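PDB 3HM4: chemotaxis protein CheX from Desulfovibrio desulfuricans subsp. desulfuricans str. G20, which belongs to the CheX family of chemotaxis phosphatases and probably removes the phosphoryl group from the phosphorylated response regulator CheY. Local coordinates for residues 44-49 with 119-124; 51-56 with 113-118; 65-70 with 144-149; 138-143 with 151-156. All blocks are in the same frame, centred on the assembly; numbering follows the deposited sequence. Where two conformers were deposited one is given.

Contact 1: residues 44-49 with 119-124; sequences GDVSAV and PSVIMG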
loop_
_atom_site.group_PDB
_atom_site.type_symbol
_atom_site.label_atom_id
_atom_site.label_comp_id
_atom_site.label_asym_id
_atom_site.label_seq_id
_atom_site.Cartn_x
_atom_site.Cartn_y
_atom_site.Cartn_z
ATOM N N GLY A 44 9.464 -5.105 8.597
ATOM C CA GLY A 44 9.994 -3.920 9.218
ATOM C C GLY A 44 9.016 -3.187 10.067
ATOM O O GLY A 44 8.007 -3.731 10.440
ATOM N N ASP A 45 9.368 -1.934 10.364
ATOM C CA ASP A 45 8.746 -1.204 11.470
ATOM C C ASP A 45 7.876 -0.024 11.050
ATOM O O ASP A 45 6.840 0.236 11.674
ATOM C CB ASP A 45 9.854 -0.865 12.470
ATOM C CG ASP A 45 10.694 -2.094 12.823
ATOM O OD1 ASP A 45 10.084 -3.179 12.957
ATOM O OD2 ASP A 45 11.946 -2.022 12.824
ATOM N N VAL A 46 8.284 0.652 9.971
ATOM C CA VAL A 46 7.481 1.660 9.301
ATOM C C VAL A 46 7.659 1.377 7.815
ATOM O O VAL A 46 8.808 1.269 7.356
ATOM C CB VAL A 46 7.869 3.094 9.619
ATOM C CG1 VAL A 46 7.008 4.109 8.769
ATOM C CG2 VAL A 46 7.719 3.357 11.131
ATOM N N SER A 47 6.556 1.231 7.078
ATOM C CA SER A 47 6.626 1.108 5.640
ATOM C C SER A 47 5.721 2.144 5.006
ATOM O O SER A 47 4.797 2.662 5.634
ATOM C CB SER A 47 6.204 -0.271 5.153
ATOM O OG SER A 47 7.042 -1.308 5.655
ATOM N N ALA A 48 5.972 2.381 3.728
ATOM C CA ALA A 48 5.068 3.183 2.907
ATOM C C ALA A 48 4.989 2.539 1.548
ATOM O O ALA A 48 5.943 1.890 1.111
ATOM C CB ALA A 48 5.481 4.625 2.817
ATOM N N VAL A 49 3.869 2.739 0.872
ATOM C CA VAL A 49 3.651 2.133 -0.421
ATOM C C VAL A 49 2.814 3.050 -1.273
ATOM O O VAL A 49 1.901 3.705 -0.757
ATOM C CB VAL A 49 3.038 0.713 -0.295
ATOM C CG1 VAL A 49 1.685 0.716 0.405
ATOM C CG2 VAL A 49 2.966 0.009 -1.652
ATOM N N PRO A 119 -0.049 7.742 -1.490
ATOM C CA PRO A 119 0.616 6.748 -0.641
ATOM C C PRO A 119 -0.202 6.337 0.577
ATOM O O PRO A 119 -1.120 7.025 0.994
ATOM C CB PRO A 119 1.902 7.472 -0.170
ATOM C CG PRO A 119 2.037 8.641 -1.092
ATOM C CD PRO A 119 0.654 9.041 -1.461
ATOM N N SER A 120 0.224 5.212 1.145
ATOM C CA SER A 120 -0.219 4.785 2.470
ATOM C C SER A 120 1.019 4.487 3.308
ATOM O O SER A 120 2.051 4.042 2.786
ATOM C CB SER A 120 -1.132 3.553 2.453
ATOM O OG SER A 120 -2.386 3.854 1.863
ATOM N N VAL A 121 0.904 4.743 4.611
ATOM C CA VAL A 121 1.957 4.520 5.590
ATOM C C VAL A 121 1.486 3.464 6.572
ATOM O O VAL A 121 0.364 3.533 7.103
ATOM C CB VAL A 121 2.384 5.819 6.314
ATOM C CG1 VAL A 121 3.410 5.463 7.403
ATOM C CG2 VAL A 121 2.933 6.831 5.341
ATOM N N ILE A 122 2.338 2.457 6.782
ATOM C CA ILE A 122 2.071 1.328 7.635
ATOM C C ILE A 122 2.982 1.380 8.855
ATOM O O ILE A 122 4.185 1.612 8.738
ATOM C CB ILE A 122 2.286 -0.003 6.886
ATOM C CG1 ILE A 122 1.291 -0.117 5.698
ATOM C CG2 ILE A 122 2.105 -1.228 7.803
ATOM C CD1 ILE A 122 1.755 0.393 4.464
HETATM N N MSE A 123 2.408 1.175 10.046
HETATM C CA MSE A 123 3.210 1.125 11.246
HETATM C C MSE A 123 2.910 -0.100 12.090
HETATM O O MSE A 123 1.797 -0.608 12.100
HETATM C CB MSE A 123 2.982 2.375 12.075
HETATM C CG MSE A 123 3.242 3.699 11.348
HETATM SE SE MSE A 123 2.891 5.253 12.383
HETATM C CE MSE A 123 2.042 6.325 11.061
ATOM N N GLY A 124 3.924 -0.535 12.813
ATOM C CA GLY A 124 3.828 -1.648 13.774
ATOM C C GLY A 124 5.093 -2.451 13.664
ATOM O O GLY A 124 5.512 -2.805 12.586
#

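Contact 2: residues 51-56 with 113-118; sequences GITGHK and TFQGAT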
loop_
_atom_site.group_PDB
_atom_site.type_symbol
_atom_site.label_atom_id
_atom_site.label_comp_id
_atom_site.label_asym_id
_atom_site.label_seq_id
_atom_site.Cartn_x
_atom_site.Cartn_y
_atom_site.Cartn_z
ATOM N N GLY A 51 1.068 3.180 -5.389
ATOM C CA GLY A 51 0.860 2.548 -6.682
ATOM C C GLY A 51 1.193 3.472 -7.843
ATOM O O GLY A 51 1.091 4.704 -7.735
ATOM N N ILE A 52 1.593 2.863 -8.957
ATOM C CA ILE A 52 1.856 3.583 -10.207
ATOM C C ILE A 52 1.132 2.861 -11.328
ATOM O O ILE A 52 0.974 1.628 -11.328
ATOM C CB ILE A 52 3.381 3.772 -10.459
ATOM C CG1 ILE A 52 4.110 2.454 -10.669
ATOM C CG2 ILE A 52 3.987 4.581 -9.291
ATOM C CD1 ILE A 52 5.598 2.667 -11.023
ATOM N N THR A 53 0.732 3.641 -12.331
ATOM C CA THR A 53 0.007 3.107 -13.492
ATOM C C THR A 53 0.598 3.698 -14.789
ATOM O O THR A 53 1.056 4.823 -14.822
ATOM C CB THR A 53 -1.476 3.408 -13.404
ATOM O OG1 THR A 53 -1.686 4.823 -13.466
ATOM C CG2 THR A 53 -2.110 2.835 -12.101
ATOM N N GLY A 54 0.534 2.922 -15.853
ATOM C CA GLY A 54 1.082 3.358 -17.166
ATOM C C GLY A 54 1.069 2.217 -18.132
ATOM O O GLY A 54 0.158 1.447 -18.060
ATOM N N HIS A 55 2.112 2.062 -18.972
ATOM C CA HIS A 55 2.152 0.928 -19.921
ATOM C C HIS A 55 2.106 -0.430 -19.228
ATOM O O HIS A 55 1.564 -1.410 -19.763
ATOM C CB HIS A 55 3.315 1.026 -20.942
ATOM C CG HIS A 55 4.664 0.699 -20.371
ATOM N ND1 HIS A 55 5.391 1.586 -19.607
ATOM C CD2 HIS A 55 5.433 -0.417 -20.482
ATOM C CE1 HIS A 55 6.532 1.028 -19.253
ATOM N NE2 HIS A 55 6.584 -0.193 -19.756
ATOM N N LYS A 56 2.681 -0.446 -18.029
ATOM C CA LYS A 56 2.597 -1.464 -17.038
ATOM C C LYS A 56 2.134 -0.759 -15.718
ATOM O O LYS A 56 2.266 0.431 -15.548
ATOM C CB LYS A 56 3.965 -2.093 -16.861
ATOM C CG LYS A 56 4.378 -2.949 -18.010
ATOM C CD LYS A 56 5.778 -3.467 -17.857
ATOM C CE LYS A 56 6.252 -4.332 -19.011
ATOM N NZ LYS A 56 7.687 -4.690 -18.815
ATOM N N THR A 113 5.671 7.198 -19.380
ATOM C CA THR A 113 4.830 8.008 -18.532
ATOM C C THR A 113 4.030 7.130 -17.568
ATOM O O THR A 113 3.279 6.251 -17.988
ATOM C CB THR A 113 3.847 8.871 -19.353
ATOM O OG1 THR A 113 4.616 9.769 -20.176
ATOM C CG2 THR A 113 2.922 9.677 -18.457
ATOM N N PHE A 114 4.155 7.451 -16.275
ATOM C CA PHE A 114 3.400 6.797 -15.228
ATOM C C PHE A 114 2.667 7.820 -14.373
ATOM O O PHE A 114 3.223 8.887 -14.077
ATOM C CB PHE A 114 4.315 6.027 -14.283
ATOM C CG PHE A 114 4.944 4.822 -14.884
ATOM C CD1 PHE A 114 6.174 4.896 -15.530
ATOM C CD2 PHE A 114 4.331 3.575 -14.773
ATOM C CE1 PHE A 114 6.766 3.762 -16.083
ATOM C CE2 PHE A 114 4.932 2.448 -15.327
ATOM C CZ PHE A 114 6.155 2.549 -15.979
ATOM N N GLN A 115 1.444 7.496 -13.966
ATOM C CA GLN A 115 0.706 8.262 -12.973
ATOM C C GLN A 115 0.983 7.637 -11.612
ATOM O O GLN A 115 1.281 6.437 -11.515
ATOM C CB GLN A 115 -0.798 8.271 -13.237
ATOM C CG GLN A 115 -1.156 8.866 -14.607
ATOM C CD GLN A 115 -0.626 10.274 -14.829
ATOM O OE1 GLN A 115 -0.628 11.112 -13.912
ATOM N NE2 GLN A 115 -0.163 10.549 -16.067
ATOM N N GLY A 116 0.809 8.438 -10.579
ATOM C CA GLY A 116 1.032 8.010 -9.213
ATOM C C GLY A 116 -0.215 8.167 -8.359
ATOM O O GLY A 116 -0.907 9.188 -8.416
ATOM N N ALA A 117 -0.522 7.128 -7.592
ATOM C CA ALA A 117 -1.613 7.109 -6.669
ATOM C C ALA A 117 -1.213 7.814 -5.367
ATOM O O ALA A 117 -0.116 8.341 -5.238
ATOM C CB ALA A 117 -2.027 5.638 -6.430
ATOM N N THR A 118 -2.117 7.840 -4.407
ATOM C CA THR A 118 -1.799 8.422 -3.095
ATOM C C THR A 118 -1.086 7.348 -2.244
ATOM O O THR A 118 -1.472 6.162 -2.273
ATOM C CB THR A 118 -3.079 8.930 -2.385
ATOM O OG1 THR A 118 -4.066 7.889 -2.375
ATOM C CG2 THR A 118 -3.632 10.188 -3.082
HETATM O O HOH W 1 4.200 4.019 -19.401
#

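Contact 3: residues 65-70 with 144-149; sequences TKQCAI and TNHGEF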
loop_
_atom_site.group_PDB
_atom_site.type_symbol
_atom_site.label_atom_id
_atom_site.label_comp_id
_atom_site.label_asym_id
_atom_site.label_seq_id
_atom_site.Cartn_x
_atom_site.Cartn_y
_atom_site.Cartn_z
ATOM N N THR A 65 13.686 0.233 9.024
ATOM C CA THR A 65 13.942 -0.158 10.403
ATOM C C THR A 65 13.417 0.974 11.324
ATOM O O THR A 65 13.382 2.158 10.951
ATOM C CB THR A 65 15.431 -0.411 10.663
ATOM O OG1 THR A 65 16.191 0.809 10.493
ATOM C CG2 THR A 65 16.007 -1.541 9.782
ATOM N N LYS A 66 13.128 0.636 12.573
ATOM C CA LYS A 66 12.612 1.609 13.532
ATOM C C LYS A 66 13.574 2.787 13.683
ATOM O O LYS A 66 13.115 3.930 13.623
ATOM C CB LYS A 66 12.428 0.909 14.879
ATOM C CG LYS A 66 11.915 1.793 15.977
ATOM C CD LYS A 66 11.795 0.992 17.279
ATOM C CE LYS A 66 10.569 0.218 17.301
ATOM N NZ LYS A 66 9.323 1.084 17.397
ATOM N N GLN A 67 14.863 2.521 13.853
ATOM C CA GLN A 67 15.847 3.599 14.046
ATOM C C GLN A 67 15.828 4.581 12.864
ATOM O O GLN A 67 15.890 5.832 13.057
ATOM C CB GLN A 67 17.290 3.030 14.168
ATOM C CG GLN A 67 18.392 4.106 14.351
ATOM C CD GLN A 67 19.819 3.593 14.271
ATOM O OE1 GLN A 67 20.094 2.451 13.905
ATOM N NE2 GLN A 67 20.765 4.494 14.557
ATOM N N CYS A 68 15.782 4.018 11.655
ATOM C CA CYS A 68 15.838 4.872 10.480
ATOM C C CYS A 68 14.585 5.706 10.352
ATOM O O CYS A 68 14.678 6.901 10.078
ATOM C CB CYS A 68 16.114 4.014 9.259
ATOM S SG CYS A 68 16.464 4.990 7.778
ATOM N N ALA A 69 13.401 5.113 10.540
ATOM C CA ALA A 69 12.146 5.866 10.461
ATOM C C ALA A 69 12.120 6.985 11.498
ATOM O O ALA A 69 11.694 8.105 11.213
ATOM C CB ALA A 69 10.939 4.977 10.646
ATOM N N ILE A 70 12.593 6.703 12.709
ATOM C CA ILE A 70 12.665 7.765 13.748
ATOM C C ILE A 70 13.610 8.892 13.326
ATOM O O ILE A 70 13.261 10.086 13.433
ATOM C CB ILE A 70 13.055 7.190 15.111
ATOM C CG1 ILE A 70 11.906 6.321 15.662
ATOM C CG2 ILE A 70 13.375 8.327 16.106
ATOM C CD1 ILE A 70 12.222 5.520 16.917
ATOM N N THR A 144 22.285 4.044 5.973
ATOM C CA THR A 144 22.217 5.460 6.272
ATOM C C THR A 144 23.024 5.707 7.539
ATOM O O THR A 144 23.537 4.775 8.177
ATOM C CB THR A 144 20.756 5.977 6.490
ATOM O OG1 THR A 144 20.281 5.721 7.822
ATOM C CG2 THR A 144 19.756 5.460 5.441
ATOM N N ASN A 145 23.081 6.958 7.961
ATOM C CA ASN A 145 23.746 7.269 9.233
ATOM C C ASN A 145 22.986 6.752 10.457
ATOM O O ASN A 145 23.543 6.694 11.544
ATOM C CB ASN A 145 23.886 8.787 9.409
ATOM C CG ASN A 145 24.768 9.433 8.370
ATOM O OD1 ASN A 145 25.644 8.790 7.787
ATOM N ND2 ASN A 145 24.585 10.774 8.184
ATOM N N HIS A 146 21.711 6.369 10.275
ATOM C CA HIS A 146 20.829 5.986 11.341
ATOM C C HIS A 146 20.038 4.753 10.983
ATOM O O HIS A 146 18.831 4.767 11.091
ATOM C CB HIS A 146 19.853 7.136 11.643
ATOM C CG HIS A 146 20.536 8.382 12.095
ATOM N ND1 HIS A 146 20.955 8.557 13.393
ATOM C CD2 HIS A 146 20.905 9.497 11.418
ATOM C CE1 HIS A 146 21.551 9.733 13.499
ATOM N NE2 HIS A 146 21.540 10.319 12.315
ATOM N N GLY A 147 20.716 3.703 10.543
ATOM C CA GLY A 147 20.023 2.444 10.274
ATOM C C GLY A 147 19.598 2.294 8.832
ATOM O O GLY A 147 19.734 3.205 8.008
ATOM N N GLU A 148 18.952 1.177 8.574
ATOM C CA GLU A 148 18.675 0.764 7.207
ATOM C C GLU A 148 17.232 0.887 6.779
ATOM O O GLU A 148 16.316 1.003 7.591
ATOM C CB GLU A 148 19.106 -0.686 7.023
ATOM C CG GLU A 148 20.582 -0.866 7.274
ATOM C CD GLU A 148 21.051 -2.286 7.192
ATOM O OE1 GLU A 148 20.258 -3.210 6.877
ATOM O OE2 GLU A 148 22.277 -2.499 7.406
ATOM N N PHE A 149 17.056 0.883 5.459
ATOM C CA PHE A 149 15.738 0.737 4.849
ATOM C C PHE A 149 15.954 0.047 3.511
ATOM O O PHE A 149 17.071 -0.003 3.006
ATOM C CB PHE A 149 14.994 2.098 4.715
ATOM C CG PHE A 149 15.594 3.073 3.725
ATOM C CD1 PHE A 149 15.203 3.034 2.391
ATOM C CD2 PHE A 149 16.586 3.971 4.094
ATOM C CE1 PHE A 149 15.731 3.927 1.467
ATOM C CE2 PHE A 149 17.117 4.830 3.184
ATOM C CZ PHE A 149 16.709 4.800 1.841
HETATM O O HOH W 2 19.773 6.901 15.209
#

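Contact 4: residues 138-143 with 151-156; sequences IAIPFK and VEFCLE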
loop_
_atom_site.group_PDB
_atom_site.type_symbol
_atom_site.label_atom_id
_atom_site.label_comp_id
_atom_site.label_asym_id
_atom_site.label_seq_id
_atom_site.Cartn_x
_atom_site.Cartn_y
_atom_site.Cartn_z
ATOM N N ILE A 138 11.701 -6.150 -7.248
ATOM C CA ILE A 138 13.101 -5.701 -7.191
ATOM C C ILE A 138 13.259 -4.937 -5.869
ATOM O O ILE A 138 12.456 -4.061 -5.539
ATOM C CB ILE A 138 13.455 -4.791 -8.397
ATOM C CG1 ILE A 138 13.146 -5.475 -9.731
ATOM C CG2 ILE A 138 14.919 -4.311 -8.314
ATOM C CD1 ILE A 138 13.756 -6.823 -9.896
ATOM N N ALA A 139 14.294 -5.279 -5.112
ATOM C CA ALA A 139 14.604 -4.658 -3.841
ATOM C C ALA A 139 15.986 -4.003 -3.910
ATOM O O ALA A 139 16.922 -4.540 -4.493
ATOM C CB ALA A 139 14.565 -5.698 -2.694
ATOM N N ILE A 140 16.121 -2.845 -3.270
ATOM C CA ILE A 140 17.395 -2.156 -3.173
ATOM C C ILE A 140 17.622 -1.816 -1.699
ATOM O O ILE A 140 16.889 -0.986 -1.151
ATOM C CB ILE A 140 17.499 -0.905 -4.032
ATOM C CG1 ILE A 140 17.021 -1.186 -5.486
ATOM C CG2 ILE A 140 18.994 -0.425 -3.986
ATOM C CD1 ILE A 140 15.586 -0.862 -5.749
ATOM N N PRO A 141 18.619 -2.444 -1.047
ATOM C CA PRO A 141 18.858 -2.151 0.357
ATOM C C PRO A 141 19.698 -0.875 0.478
ATOM O O PRO A 141 20.526 -0.600 -0.397
ATOM C CB PRO A 141 19.621 -3.377 0.846
ATOM C CG PRO A 141 20.461 -3.754 -0.385
ATOM C CD PRO A 141 19.610 -3.375 -1.597
ATOM N N PHE A 142 19.520 -0.155 1.605
ATOM C CA PHE A 142 20.259 1.071 1.855
ATOM C C PHE A 142 20.843 1.067 3.247
ATOM O O PHE A 142 20.198 0.638 4.214
ATOM C CB PHE A 142 19.340 2.314 1.796
ATOM C CG PHE A 142 19.007 2.787 0.404
ATOM C CD1 PHE A 142 18.104 2.081 -0.394
ATOM C CD2 PHE A 142 19.542 3.969 -0.077
ATOM C CE1 PHE A 142 17.774 2.535 -1.669
ATOM C CE2 PHE A 142 19.196 4.469 -1.317
ATOM C CZ PHE A 142 18.303 3.728 -2.132
ATOM N N LYS A 143 22.044 1.643 3.336
ATOM C CA LYS A 143 22.629 2.069 4.606
ATOM C C LYS A 143 22.381 3.570 4.734
ATOM O O LYS A 143 22.233 4.282 3.744
ATOM C CB LYS A 143 24.136 1.859 4.623
ATOM C CG LYS A 143 24.564 0.430 4.610
ATOM C CD LYS A 143 26.099 0.288 4.803
ATOM C CE LYS A 143 26.927 0.925 3.746
ATOM N NZ LYS A 143 26.723 0.332 2.434
ATOM N N VAL A 151 14.040 -0.142 -0.503
ATOM C CA VAL A 151 13.052 0.270 -1.499
ATOM C C VAL A 151 12.735 -0.943 -2.343
ATOM O O VAL A 151 13.647 -1.705 -2.711
ATOM C CB VAL A 151 13.571 1.359 -2.452
ATOM C CG1 VAL A 151 12.652 1.536 -3.709
ATOM C CG2 VAL A 151 13.720 2.655 -1.701
ATOM N N GLU A 152 11.450 -1.159 -2.645
ATOM C CA GLU A 152 11.039 -2.247 -3.525
ATOM C C GLU A 152 10.135 -1.704 -4.599
ATOM O O GLU A 152 9.407 -0.717 -4.376
ATOM C CB GLU A 152 10.317 -3.340 -2.744
ATOM C CG GLU A 152 11.167 -3.900 -1.606
ATOM C CD GLU A 152 10.543 -4.975 -0.796
ATOM O OE1 GLU A 152 9.315 -5.051 -0.786
ATOM O OE2 GLU A 152 11.303 -5.678 -0.063
ATOM N N PHE A 153 10.178 -2.315 -5.768
ATOM C CA PHE A 153 9.247 -1.938 -6.808
ATOM C C PHE A 153 8.902 -3.129 -7.663
ATOM O O PHE A 153 9.620 -4.142 -7.690
ATOM C CB PHE A 153 9.735 -0.743 -7.651
ATOM C CG PHE A 153 10.874 -1.054 -8.567
ATOM C CD1 PHE A 153 12.206 -0.889 -8.142
ATOM C CD2 PHE A 153 10.653 -1.515 -9.860
ATOM C CE1 PHE A 153 13.259 -1.189 -8.999
ATOM C CE2 PHE A 153 11.716 -1.813 -10.701
ATOM C CZ PHE A 153 13.004 -1.662 -10.274
ATOM N N CYS A 154 7.784 -3.007 -8.363
ATOM C CA CYS A 154 7.396 -4.017 -9.343
ATOM C C CYS A 154 6.619 -3.341 -10.465
ATOM O O CYS A 154 6.053 -2.265 -10.264
ATOM C CB CYS A 154 6.575 -5.141 -8.755
ATOM S SG CYS A 154 5.022 -4.653 -7.990
ATOM N N LEU A 155 6.615 -3.999 -11.626
ATOM C CA LEU A 155 5.833 -3.561 -12.783
ATOM C C LEU A 155 5.299 -4.777 -13.500
ATOM O O LEU A 155 6.041 -5.739 -13.674
ATOM C CB LEU A 155 6.661 -2.750 -13.767
ATOM C CG LEU A 155 7.029 -1.321 -13.446
ATOM C CD1 LEU A 155 7.914 -0.846 -14.607
ATOM C CD2 LEU A 155 5.800 -0.452 -13.307
ATOM N N GLU A 156 4.042 -4.745 -13.906
ATOM C CA GLU A 156 3.440 -5.872 -14.647
ATOM C C GLU A 156 2.551 -5.382 -15.767
ATOM O O GLU A 156 2.013 -4.284 -15.711
ATOM C CB GLU A 156 2.630 -6.816 -13.754
ATOM C CG GLU A 156 1.362 -6.153 -13.136
ATOM C CD GLU A 156 0.537 -7.107 -12.286
ATOM O OE1 GLU A 156 1.137 -7.957 -11.612
ATOM O OE2 GLU A 156 -0.725 -6.991 -12.267
ATOM O OXT GLU A 156 2.370 -6.194 -16.689
#

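Contact 1: residues 44-49 with 119-124
Ser-47 and Ile-122 form the central hydrogen-bonded pair of an antiparallel ladder between strands 47-53 and 115-123, at the border of the sheet within this chain. The bond from Ile-122 N to Ser-47 O is short (2.7 Å) and nearly straight (174° at the hydrogen), while Ser-47 N returns one to Ile-122 O at 2.9 Å. A second such pair, Val-49 with Ser-120, follows, and Gly-124 N still reaches Asp-45 O at 3.2 Å. CA-H groups of Val-46, Ala-48 and Val-121 also approach carbonyls of the hydrogen-bonded pairs, most closely Ala-48 CA at 3.1 Å from Ser-120 O. On one face, Val-46 crosses Val-121 at an angle: both hold CG1 anti to the backbone N, and these two methyls, Val-46 CG1 and Val-121 CG1, meet at 4.1 Å. Ala-48 CB lies 4.2 Å from Val-121 CG2, and helix 84-109 covers this side through Thr-88, Val-92 and Thr-96. Asp-45 and Val-46, at the corner leading into strand 47-53, both face Phe-64 in a classic beta bulge; Asp-45 OD2 there accepts from Lys-66 N. The other face bears Ser-47, Val-49, Ser-120 and Ile-122. Val-49 places CG1 between its backbone N and carbonyl carbon (chi1 61°), which directs that methyl to within 4.1 Å of Ile-122 CD1. Ser-47 OG is engaged by His-127 and Thr-63, and Ser-120 OG by an unidentified bound molecule. Beyond residues 120-123, an antiparallel strand of the second subunit continues the sheet across the dimer interface.

Contact 2: residues 51-56 with 113-118
Phe-114 packs its side chain against residues 52-56, where strands 47-53 and 115-123 of the antiparallel sheet come to the end of their shared ladder. Its CB starts 3.5 Å from Thr-53 O. With CG anti to the carbonyl carbon (chi1 -70°), the ring then runs along the turn that follows strand 47-53. Phe-114 CD2 stays near the Thr-53 carbonyl and also meets Ile-52 CD1, which approaches obliquely at 4.1 Å. One atom further on, Phe-114 CE2 has Lys-56 O at 3.4 Å, lying at the ring edge close to its plane. The tip of the ring, Phe-114 CZ, touches His-55 CE1 at 3.6 Å. The rings of His-55 and Phe-114 meet obliquely, their planes at 56°. Leu-107 of helix 84-109 and Leu-155 of strand 149-155 also pack on Phe-114, so the buried phenyl group lies between the exposed turn 54-56 and the hydrophobic side chains of that helix and strand. Next to it the ladder is held by backbone bonds, among them Gln-115 N to Thr-53 O and an almost straight one (177°) from Ala-117 N to Gly-51 O. The Thr-53 side chain crosses that of Gln-115 at an angle, OG1 near Gln-115 CB, but its polar partner is the same hydroxyl in Thr-53 of the second subunit, a mark of the dimer interface. A water sits above one face of the Phe-114 ring, over its centre. It accepts from His-55 N, lies in the plane of the imidazole 2.7 Å from His-55 ND1, and donates to Thr-113 O at 2.8 Å.

Contact 3: residues 65-70 with 144-149
The Phe-149 ring meets Cys-68 SG obliquely, its CD2 3.8 Å from the sulfur, in a sulfur-aromatic contact, and is stacked on the ring of Phe-142. At the other end of the contact the His-146 imidazole has Gln-67 NE2 at its edge, near the ring plane; a water links that NE2 to His-146 ND1, although Gln-67 was deposited in two conformers, which leaves this bridge tentative. Between them, the loop of the beta hairpin 138-143/149-155 lies against the N-terminal turn of helix 66-77. Thr-65 is the N-cap of that helix. Its hydroxyl, set between the backbone N and the carbonyl carbon (chi1 64°), accepts a weak bond from Cys-68 N at 3.4 Å and donates across the contact to Glu-148 O at 2.9 Å, lying in the carbonyl plane on a lone pair. Thr-65 N takes the same oxygen at 3.1 Å, so Glu-148 O is gripped by two donors from one residue. Cys-68 holds SG anti to its backbone N (chi1 -171°), which packs the sulfur against Thr-144, Gly-147 O and Phe-149, and Ile-27 packs on the same side chain. Cys-68 CA comes to 3.1 Å from His-146 O, a strongly bent CA-H...O contact. Gly-147, with a positive phi of 94°, carries the loop close past Thr-65 OG1 and Cys-68. The loop holds its own shape through an ST turn at Thr-144, whose OG1 accepts from His-146 N at 2.9 Å; the same Thr-144 OG1 donates to Gly-147 O at 2.6 Å.

Contact 4: residues 138-143 with 151-156
Ile-138 lies over one face of the Phe-153 ring, the two side chains running side by side. Its CB is 3.9 Å from the ring centroid and 23° off the normal, a CH-pi contact, while CG2 comes to 3.6 Å from Phe-153 CE1 towards the rim. The edge of the same ring is met by Ile-140 CD1, near its plane and 4.0 Å from Phe-153 CE1. Phe-153 keeps CG between its backbone N and carbonyl carbon (chi1 71°), a torsion that swings the phenyl towards Ile-138. Further along this face, Val-151 CG2 touches Phe-142 CE1. The backbone fixes the spacing with two hydrogen-bonded pairs, Ile-138 with Phe-153 and Ile-140 with Val-151; the bond from Ile-140 N to Val-151 O measures 2.8 Å. Outside this shell, helix 10-25 covers the hydrophobic face, with Phe-13 stacked on Phe-153 and Val-14 packed on Ile-140. On the reverse face Ala-139 CB lies 4.0 Å from Glu-152 CG, and the Glu-152 carboxylate forms a salt bridge with Lys-37 and also binds a glycerol, probably from the crystallisation liquor. The two strands, 138-143 and 149-155, make an antiparallel beta hairpin between strands 30-36 and 58-64 of the six-stranded sheet of this CheX-family fold.

In the fold
Contacts 1 and 2 are successive parts of one strand pairing, 47-53 with 115-123; contact 2 is nested inside the loop closed by contact 1, and their centres lie about 20 Å apart. Both reach the second subunit, and both are hydrogen-bonded to unidentified ligand atoms, probably from the crystallisation liquor, at Gly-51 N, Thr-118 O and Ser-120 OG. Contact 3 adjoins contact 1 through Asp-45 OD2 and Lys-66 N (2.9 Å); its segment 144-149 spans the loop of the hairpin of contact 4, and Phe-149 O lies 2.8 Å from Phe-142 N. Contact 4 in turn reaches contact 2, with Leu-155 CD2 3.6 Å from Phe-114 CE2. Contacts 2 and 3 lie on opposite sides of the chain's centre, about 28 Å between centres.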